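Local coordinates for protein DyP (Bjerkandera adusta, PDB 3AFV) that probably uses its heme b as a peroxidase, spending peroxide to oxidise dyes and other substrates, at residues 25-30 against 121-126; 325-330 against 356-361. One frame throughout, in Å; residues are numbered along the deposited sequence.

In the fold
Contact 1 comes first along the chain and closes before contact 2 opens; their centres lie about 18 Å apart. Each belongs to its own four-stranded antiparallel sheet. Contact 1 pairs the two central strands, 23-31 and 119-125, of the N-terminal sheet; contact 2 joins 328-334, one of the two edge strands, to 353-360 in the C-terminal sheet. Both sheets have the strand order 2-3-1-4 of a ferredoxin-like fold, and they pack against each other: Phe26 CE1 is 3.6 Å from Val357 CG2, and Leu122 CD1 is 3.6 Å from Tyr359 OH. Contact 2 touches the heme; contact 1 stands behind it, the side chain of Phe26 about 13 Å from the heme.

Contact 1 (25-30 against 121-126); sequences RFVFFQ and FLIGSD
The rings of Phe29 and Phe121 meet obliquely, planes 42° apart and centroids 5.0 Å apart, with Phe29 CE2 3.4 Å from Phe121 CE2. Val27 O lies at the edge of both rings. Phe29 has CG between its backbone N and carbonyl carbon (chi1 68°), which brings its CD2-CE2 side against Phe121. On the same face of the sheet, Val27 CG2 touches Ile123 CD1 at 3.7 Å, and helix 128-142 covers Phe121 and Ile123. An alanine in place of Phe29 is likely to open a gap beside CD2 and CE2 of Phe121, leaving that side of the ring without its aromatic partner. On the other face Phe26 and Leu122 pack on strand 353-360, with Phe26 CD1 4.2 Å from Leu122 CB. Between the two faces the backbones run antiparallel: Arg25 and Ile123 exchange two hydrogen bonds, as do Val27 and Phe121, the straightest being Val27 N to Phe121 O (2.8 Å, 172°). Between them, Leu122 CA approaches Arg25 O at 3.4 Å. Arg25 turns its guanidinium away to Ser153, Thr135 and Asp132. Central antiparallel strands with a helix packed on one face are typical of the ferredoxin-like fold of the DyP dimeric alpha+beta barrel domain.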
loop_
_atom_site.group_PDB
_atom_site.type_symbol
_atom_site.label_atom_id
_atom_site.label_comp_id
_atom_site.label_asym_id
_atom_site.label_seq_id
_atom_site.Cartn_x
_atom_site.Cartn_y
_atom_site.Cartn_z
ATOM N N ARG A 25 -5.397 -11.154 -7.825
ATOM C CA ARG A 25 -4.924 -10.961 -9.190
ATOM C C ARG A 25 -5.380 -9.608 -9.678
ATOM O O ARG A 25 -6.537 -9.216 -9.456
ATOM C CB ARG A 25 -5.480 -12.037 -10.124
ATOM C CG ARG A 25 -5.015 -11.895 -11.569
ATOM C CD ARG A 25 -5.339 -13.150 -12.362
ATOM N NE ARG A 25 -4.502 -14.267 -11.919
ATOM C CZ ARG A 25 -4.912 -15.529 -11.817
ATOM N NH1 ARG A 25 -6.161 -15.864 -12.113
ATOM N NH2 ARG A 25 -4.066 -16.470 -11.412
ATOM N N PHE A 26 -4.464 -8.920 -10.355
ATOM C CA PHE A 26 -4.727 -7.633 -10.978
ATOM C C PHE A 26 -4.659 -7.826 -12.482
ATOM O O PHE A 26 -3.587 -8.142 -13.032
ATOM C CB PHE A 26 -3.670 -6.621 -10.529
ATOM C CG PHE A 26 -3.643 -6.372 -9.037
ATOM C CD1 PHE A 26 -4.294 -5.270 -8.500
ATOM C CD2 PHE A 26 -2.964 -7.238 -8.180
ATOM C CE1 PHE A 26 -4.282 -5.032 -7.129
ATOM C CE2 PHE A 26 -2.959 -7.014 -6.805
ATOM C CZ PHE A 26 -3.604 -5.902 -6.286
ATOM N N VAL A 27 -5.811 -7.681 -13.139
ATOM C CA VAL A 27 -5.887 -7.864 -14.581
ATOM C C VAL A 27 -5.937 -6.487 -15.221
ATOM O O VAL A 27 -6.944 -5.766 -15.114
ATOM C CB VAL A 27 -7.125 -8.695 -14.983
ATOM C CG1 VAL A 27 -7.243 -8.766 -16.494
ATOM C CG2 VAL A 27 -7.060 -10.094 -14.377
ATOM N N PHE A 28 -4.826 -6.085 -15.831
ATOM C CA PHE A 28 -4.728 -4.783 -16.477
ATOM C C PHE A 28 -5.171 -4.906 -17.917
ATOM O O PHE A 28 -4.767 -5.838 -18.618
ATOM C CB PHE A 28 -3.287 -4.235 -16.397
ATOM C CG PHE A 28 -2.797 -4.087 -14.979
ATOM C CD1 PHE A 28 -3.102 -2.949 -14.243
ATOM C CD2 PHE A 28 -2.094 -5.110 -14.356
ATOM C CE1 PHE A 28 -2.703 -2.819 -12.930
ATOM C CE2 PHE A 28 -1.665 -4.983 -13.038
ATOM C CZ PHE A 28 -1.992 -3.843 -12.316
ATOM N N PHE A 29 -6.014 -3.982 -18.360
ATOM C CA PHE A 29 -6.618 -4.128 -19.676
ATOM C C PHE A 29 -6.678 -2.823 -20.445
ATOM O O PHE A 29 -6.577 -1.732 -19.872
ATOM C CB PHE A 29 -8.020 -4.758 -19.559
ATOM C CG PHE A 29 -9.037 -3.867 -18.886
ATOM C CD1 PHE A 29 -9.839 -2.995 -19.638
ATOM C CD2 PHE A 29 -9.187 -3.891 -17.499
ATOM C CE1 PHE A 29 -10.761 -2.146 -19.012
ATOM C CE2 PHE A 29 -10.120 -3.072 -16.870
ATOM C CZ PHE A 29 -10.913 -2.204 -17.622
ATOM N N GLN A 30 -6.855 -2.964 -21.757
ATOM C CA GLN A 30 -7.193 -1.857 -22.632
ATOM C C GLN A 30 -8.589 -2.137 -23.219
ATOM O O GLN A 30 -8.956 -3.291 -23.436
ATOM C CB GLN A 30 -6.112 -1.672 -23.712
ATOM C CG GLN A 30 -5.906 -2.857 -24.621
ATOM C CD GLN A 30 -5.094 -2.527 -25.863
ATOM O OE1 GLN A 30 -4.282 -1.592 -25.872
ATOM N NE2 GLN A 30 -5.324 -3.295 -26.932
ATOM N N PHE A 121 -9.045 -4.910 -13.182
ATOM C CA PHE A 121 -9.934 -5.696 -12.351
ATOM C C PHE A 121 -9.061 -6.289 -11.255
ATOM O O PHE A 121 -8.007 -6.874 -11.543
ATOM C CB PHE A 121 -10.526 -6.869 -13.140
ATOM C CG PHE A 121 -11.498 -6.483 -14.215
ATOM C CD1 PHE A 121 -12.873 -6.502 -13.964
ATOM C CD2 PHE A 121 -11.058 -6.181 -15.500
ATOM C CE1 PHE A 121 -13.790 -6.175 -14.970
ATOM C CE2 PHE A 121 -11.967 -5.854 -16.513
ATOM C CZ PHE A 121 -13.334 -5.848 -16.248
ATOM N N LEU A 122 -9.474 -6.110 -10.006
ATOM C CA LEU A 122 -8.810 -6.780 -8.895
ATOM C C LEU A 122 -9.725 -7.878 -8.383
ATOM O O LEU A 122 -10.907 -7.650 -8.095
ATOM C CB LEU A 122 -8.364 -5.809 -7.783
ATOM C CG LEU A 122 -9.226 -4.663 -7.282
ATOM C CD1 LEU A 122 -8.743 -4.316 -5.900
ATOM C CD2 LEU A 122 -9.159 -3.430 -8.186
ATOM N N ILE A 123 -9.166 -9.086 -8.342
ATOM C CA ILE A 123 -9.905 -10.283 -7.950
ATOM C C ILE A 123 -9.219 -10.851 -6.721
ATOM O O ILE A 123 -8.004 -11.079 -6.741
ATOM C CB ILE A 123 -9.902 -11.343 -9.071
ATOM C CG1 ILE A 123 -10.331 -10.747 -10.429
ATOM C CG2 ILE A 123 -10.802 -12.550 -8.687
ATOM C CD1 ILE A 123 -9.160 -10.379 -11.368
ATOM N N GLY A 124 -9.978 -11.026 -5.643
ATOM C CA GLY A 124 -9.432 -11.586 -4.417
ATOM C C GLY A 124 -10.146 -12.867 -4.055
ATOM O O GLY A 124 -11.366 -12.949 -4.144
ATOM N N SER A 125 -9.379 -13.867 -3.650
ATOM C CA SER A 125 -9.967 -15.152 -3.271
ATOM C C SER A 125 -8.989 -15.897 -2.388
ATOM O O SER A 125 -7.805 -15.622 -2.411
ATOM C CB SER A 125 -10.262 -15.981 -4.522
ATOM O OG SER A 125 -11.030 -17.139 -4.189
ATOM N N ASP A 126 -9.476 -16.857 -1.615
ATOM C CA ASP A 126 -8.579 -17.562 -0.710
ATOM C C ASP A 126 -7.881 -18.771 -1.330
ATOM O O ASP A 126 -7.032 -19.384 -0.675
ATOM C CB ASP A 126 -9.291 -17.924 0.608
ATOM C CG ASP A 126 -9.450 -16.728 1.544
ATOM O OD1 ASP A 126 -8.605 -15.801 1.537
ATOM O OD2 ASP A 126 -10.416 -16.718 2.329
#

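Contact 2 (325-330 against 356-361); sequences FHAMRS and FVEYQS. With HEM (protoporphyrin IX containing Fe), chain B.
Arg329 and Glu358 face each other as a non-hydrogen-bonded antiparallel pair in the C-terminal ferredoxin-like sheet, and their side chains reach from one face of it toward the heme. Their aliphatic parts meet, CG to CG at 4.0 Å, but the planar ends do not pair: guanidinium and carboxylate planes stand 78° apart. Glu358 runs out extended, with CG anti to its backbone N (chi1 -167°), and carries OE1 to the heme vinyl carbon CAC. Arg329 bends at chi3 (-56°), which lays its guanidinium flat over pyrrole D, C3D sitting 3.3 Å from its plane and over its centre. Asp171 forms a salt bridge with NH1, and Ser174 O takes a bond from NH2, so the group is held on several sides. Phe356 borders the same site: its CE1 is 3.3 Å from heme C1C, methyl CMC lies over one face toward the rim, and Glu358 OE1 and the iron-bound water lie at its edge, in plane. Ala327 CB packs on Tyr359 O and on the Glu358 carboxylate. On the opposite face, Met328 and Tyr359 form a hydrogen-bonded pair, Tyr359 N to Met328 O at 2.7 Å. Ser330 CB sits at the edge of the Tyr359 ring, and both hydroxyls bond to Asp14. His308 is the axial ligand of the iron. Arg329 NH2 donates to heme propionate O2A at 2.8 Å, while NH1 donates at 2.9 Å to the water, whose oxygen is 2.1 Å from heme FE.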
loop_
_atom_site.group_PDB
_atom_site.type_symbol
_atom_site.label_atom_id
_atom_site.label_comp_id
_atom_site.label_asym_id
_atom_site.label_seq_id
_atom_site.Cartn_x
_atom_site.Cartn_y
_atom_site.Cartn_z
ATOM N N PHE A 325 -3.345 13.322 5.509
ATOM C CA PHE A 325 -2.362 12.481 4.825
ATOM C C PHE A 325 -2.486 11.006 5.130
ATOM O O PHE A 325 -1.551 10.249 4.882
ATOM C CB PHE A 325 -0.960 13.012 5.113
ATOM C CG PHE A 325 -0.864 14.504 4.995
ATOM C CD1 PHE A 325 -0.939 15.111 3.735
ATOM C CD2 PHE A 325 -0.706 15.306 6.124
ATOM C CE1 PHE A 325 -0.869 16.499 3.598
ATOM C CE2 PHE A 325 -0.625 16.711 5.988
ATOM C CZ PHE A 325 -0.711 17.293 4.727
ATOM N N HIS A 326 -3.640 10.597 5.648
ATOM C CA HIS A 326 -3.900 9.182 5.894
ATOM C C HIS A 326 -4.418 8.517 4.633
ATOM O O HIS A 326 -5.061 9.154 3.809
ATOM C CB HIS A 326 -4.903 8.989 7.040
ATOM C CG HIS A 326 -4.376 9.426 8.368
ATOM N ND1 HIS A 326 -3.620 8.608 9.184
ATOM C CD2 HIS A 326 -4.458 10.620 9.004
ATOM C CE1 HIS A 326 -3.266 9.283 10.267
ATOM N NE2 HIS A 326 -3.779 10.497 10.189
ATOM N N ALA A 327 -4.156 7.227 4.494
ATOM C CA ALA A 327 -4.633 6.484 3.327
ATOM C C ALA A 327 -4.800 5.034 3.709
ATOM O O ALA A 327 -4.180 4.573 4.663
ATOM C CB ALA A 327 -3.651 6.626 2.158
ATOM N N MET A 328 -5.661 4.331 2.974
ATOM C CA MET A 328 -5.881 2.901 3.166
ATOM C C MET A 328 -4.929 2.088 2.308
ATOM O O MET A 328 -4.658 2.460 1.167
ATOM C CB MET A 328 -7.302 2.515 2.735
ATOM C CG MET A 328 -8.416 3.145 3.525
ATOM S SD MET A 328 -8.497 2.524 5.230
ATOM C CE MET A 328 -10.159 3.086 5.651
ATOM N N ARG A 329 -4.477 0.947 2.832
ATOM C CA ARG A 329 -3.630 0.048 2.059
ATOM C C ARG A 329 -4.244 -1.336 1.933
ATOM O O ARG A 329 -4.831 -1.865 2.894
ATOM C CB ARG A 329 -2.238 -0.057 2.684
ATOM C CG ARG A 329 -1.408 1.214 2.570
ATOM C CD ARG A 329 -0.154 1.187 3.455
ATOM N NE ARG A 329 -0.527 0.938 4.854
ATOM C CZ ARG A 329 -0.117 -0.092 5.591
ATOM N NH1 ARG A 329 0.767 -0.976 5.130
ATOM N NH2 ARG A 329 -0.580 -0.217 6.833
ATOM N N SER A 330 -4.131 -1.920 0.739
ATOM C CA SER A 330 -4.609 -3.289 0.517
ATOM C C SER A 330 -3.618 -4.045 -0.374
ATOM O O SER A 330 -3.957 -4.531 -1.464
ATOM C CB SER A 330 -6.005 -3.256 -0.112
ATOM O OG SER A 330 -6.622 -4.536 -0.004
ATOM N N PHE A 356 1.468 -3.391 -4.421
ATOM C CA PHE A 356 1.119 -2.358 -3.455
ATOM C C PHE A 356 -0.091 -1.562 -3.935
ATOM O O PHE A 356 -0.165 -1.148 -5.094
ATOM C CB PHE A 356 2.340 -1.467 -3.245
ATOM C CG PHE A 356 2.091 -0.273 -2.362
ATOM C CD1 PHE A 356 2.304 -0.343 -0.989
ATOM C CD2 PHE A 356 1.691 0.938 -2.925
ATOM C CE1 PHE A 356 2.089 0.775 -0.176
ATOM C CE2 PHE A 356 1.471 2.051 -2.127
ATOM C CZ PHE A 356 1.671 1.972 -0.755
ATOM N N VAL A 357 -1.046 -1.378 -3.031
ATOM C CA VAL A 357 -2.326 -0.706 -3.334
ATOM C C VAL A 357 -2.627 0.273 -2.206
ATOM O O VAL A 357 -2.724 -0.116 -1.042
ATOM C CB VAL A 357 -3.449 -1.752 -3.392
ATOM C CG1 VAL A 357 -4.811 -1.100 -3.551
ATOM C CG2 VAL A 357 -3.193 -2.741 -4.536
ATOM N N GLU A 358 -2.737 1.556 -2.550
ATOM C CA GLU A 358 -3.056 2.577 -1.545
ATOM C C GLU A 358 -4.170 3.463 -2.076
ATOM O O GLU A 358 -4.096 3.951 -3.207
ATOM C CB GLU A 358 -1.818 3.415 -1.217
ATOM C CG GLU A 358 -1.985 4.272 0.035
ATOM C CD GLU A 358 -0.696 4.839 0.571
ATOM O OE1 GLU A 358 0.275 5.039 -0.199
ATOM O OE2 GLU A 358 -0.660 5.113 1.801
ATOM N N TYR A 359 -5.195 3.655 -1.246
ATOM C CA TYR A 359 -6.383 4.439 -1.606
ATOM C C TYR A 359 -6.489 5.730 -0.817
ATOM O O TYR A 359 -6.253 5.756 0.396
ATOM C CB TYR A 359 -7.664 3.666 -1.306
ATOM C CG TYR A 359 -7.850 2.377 -2.087
ATOM C CD1 TYR A 359 -8.217 2.403 -3.425
ATOM C CD2 TYR A 359 -7.679 1.133 -1.469
ATOM C CE1 TYR A 359 -8.414 1.227 -4.148
ATOM C CE2 TYR A 359 -7.881 -0.057 -2.175
ATOM C CZ TYR A 359 -8.241 -0.002 -3.519
ATOM O OH TYR A 359 -8.453 -1.164 -4.248
ATOM N N GLN A 360 -6.896 6.788 -1.513
ATOM C CA GLN A 360 -7.087 8.112 -0.922
ATOM C C GLN A 360 -7.914 8.928 -1.904
ATOM O O GLN A 360 -7.974 8.603 -3.102
ATOM C CB GLN A 360 -5.730 8.799 -0.677
ATOM C CG GLN A 360 -4.853 8.927 -1.938
ATOM C CD GLN A 360 -4.006 7.689 -2.180
ATOM O OE1 GLN A 360 -3.147 7.363 -1.375
ATOM N NE2 GLN A 360 -4.261 6.975 -3.296
ATOM N N SER A 361 -8.564 9.980 -1.409
ATOM C CA SER A 361 -9.346 10.853 -2.287
ATOM C C SER A 361 -8.448 11.778 -3.095
ATOM O O SER A 361 -8.810 12.150 -4.209
ATOM C CB SER A 361 -10.330 11.687 -1.485
ATOM O OG SER A 361 -9.616 12.493 -0.572
HETATM C CHA HEM B . 3.249 0.300 7.107
HETATM C CHB HEM B . 5.963 -2.722 4.498
HETATM C CHC HEM B . 5.783 0.357 0.753
HETATM C CHD HEM B . 3.035 3.398 3.347
HETATM C C1A HEM B . 4.040 -0.758 6.754
HETATM C C2A HEM B . 4.437 -1.856 7.609
HETATM C C3A HEM B . 5.174 -2.696 6.874
HETATM C C4A HEM B . 5.267 -2.156 5.541
HETATM C CMA HEM B . 5.874 -3.994 7.301
HETATM C CAA HEM B . 4.086 -1.986 9.104
HETATM C CBA HEM B . 2.696 -2.600 9.317
HETATM C CGA HEM B . 1.619 -1.555 9.457
HETATM O O1A HEM B . 1.846 -0.571 10.201
HETATM O O2A HEM B . 0.559 -1.726 8.850
HETATM C C1B HEM B . 6.163 -2.163 3.249
HETATM C C2B HEM B . 6.913 -2.751 2.151
HETATM C C3B HEM B . 6.858 -1.902 1.111
HETATM C C4B HEM B . 6.071 -0.749 1.517
HETATM C CMB HEM B . 7.651 -4.110 2.203
HETATM C CAB HEM B . 7.481 -2.050 -0.296
HETATM C CBB HEM B . 7.705 -3.262 -0.834
HETATM C C1C HEM B . 5.067 1.465 1.148
HETATM C C2C HEM B . 4.894 2.676 0.377
HETATM C C3C HEM B . 4.141 3.523 1.107
HETATM C C4C HEM B . 3.812 2.872 2.349
HETATM C CMC HEM B . 5.455 2.870 -1.049
HETATM C CAC HEM B . 3.651 4.933 0.730
HETATM C CBC HEM B . 4.424 5.774 0.013
HETATM C C1D HEM B . 2.778 2.806 4.552
HETATM C C2D HEM B . 1.867 3.327 5.537
HETATM C C3D HEM B . 1.936 2.379 6.688
HETATM C C4D HEM B . 2.879 1.354 6.311
HETATM C CMD HEM B . 0.975 4.573 5.470
HETATM C CAD HEM B . 1.138 2.533 7.991
HETATM C CBD HEM B . 1.894 3.525 8.880
HETATM C CGD HEM B . 1.143 3.835 10.142
HETATM O O1D HEM B . 1.770 3.787 11.223
HETATM O O2D HEM B . -0.076 4.124 10.084
HETATM N NA HEM B . 4.546 -0.989 5.499
HETATM N NB HEM B . 5.682 -0.921 2.828
HETATM N NC HEM B . 4.428 1.646 2.370
HETATM N ND HEM B . 3.346 1.628 5.022
HETATM FE FE HEM B . 4.627 0.399 3.985
HETATM O O HOH W 1 2.967 -0.650 3.290
#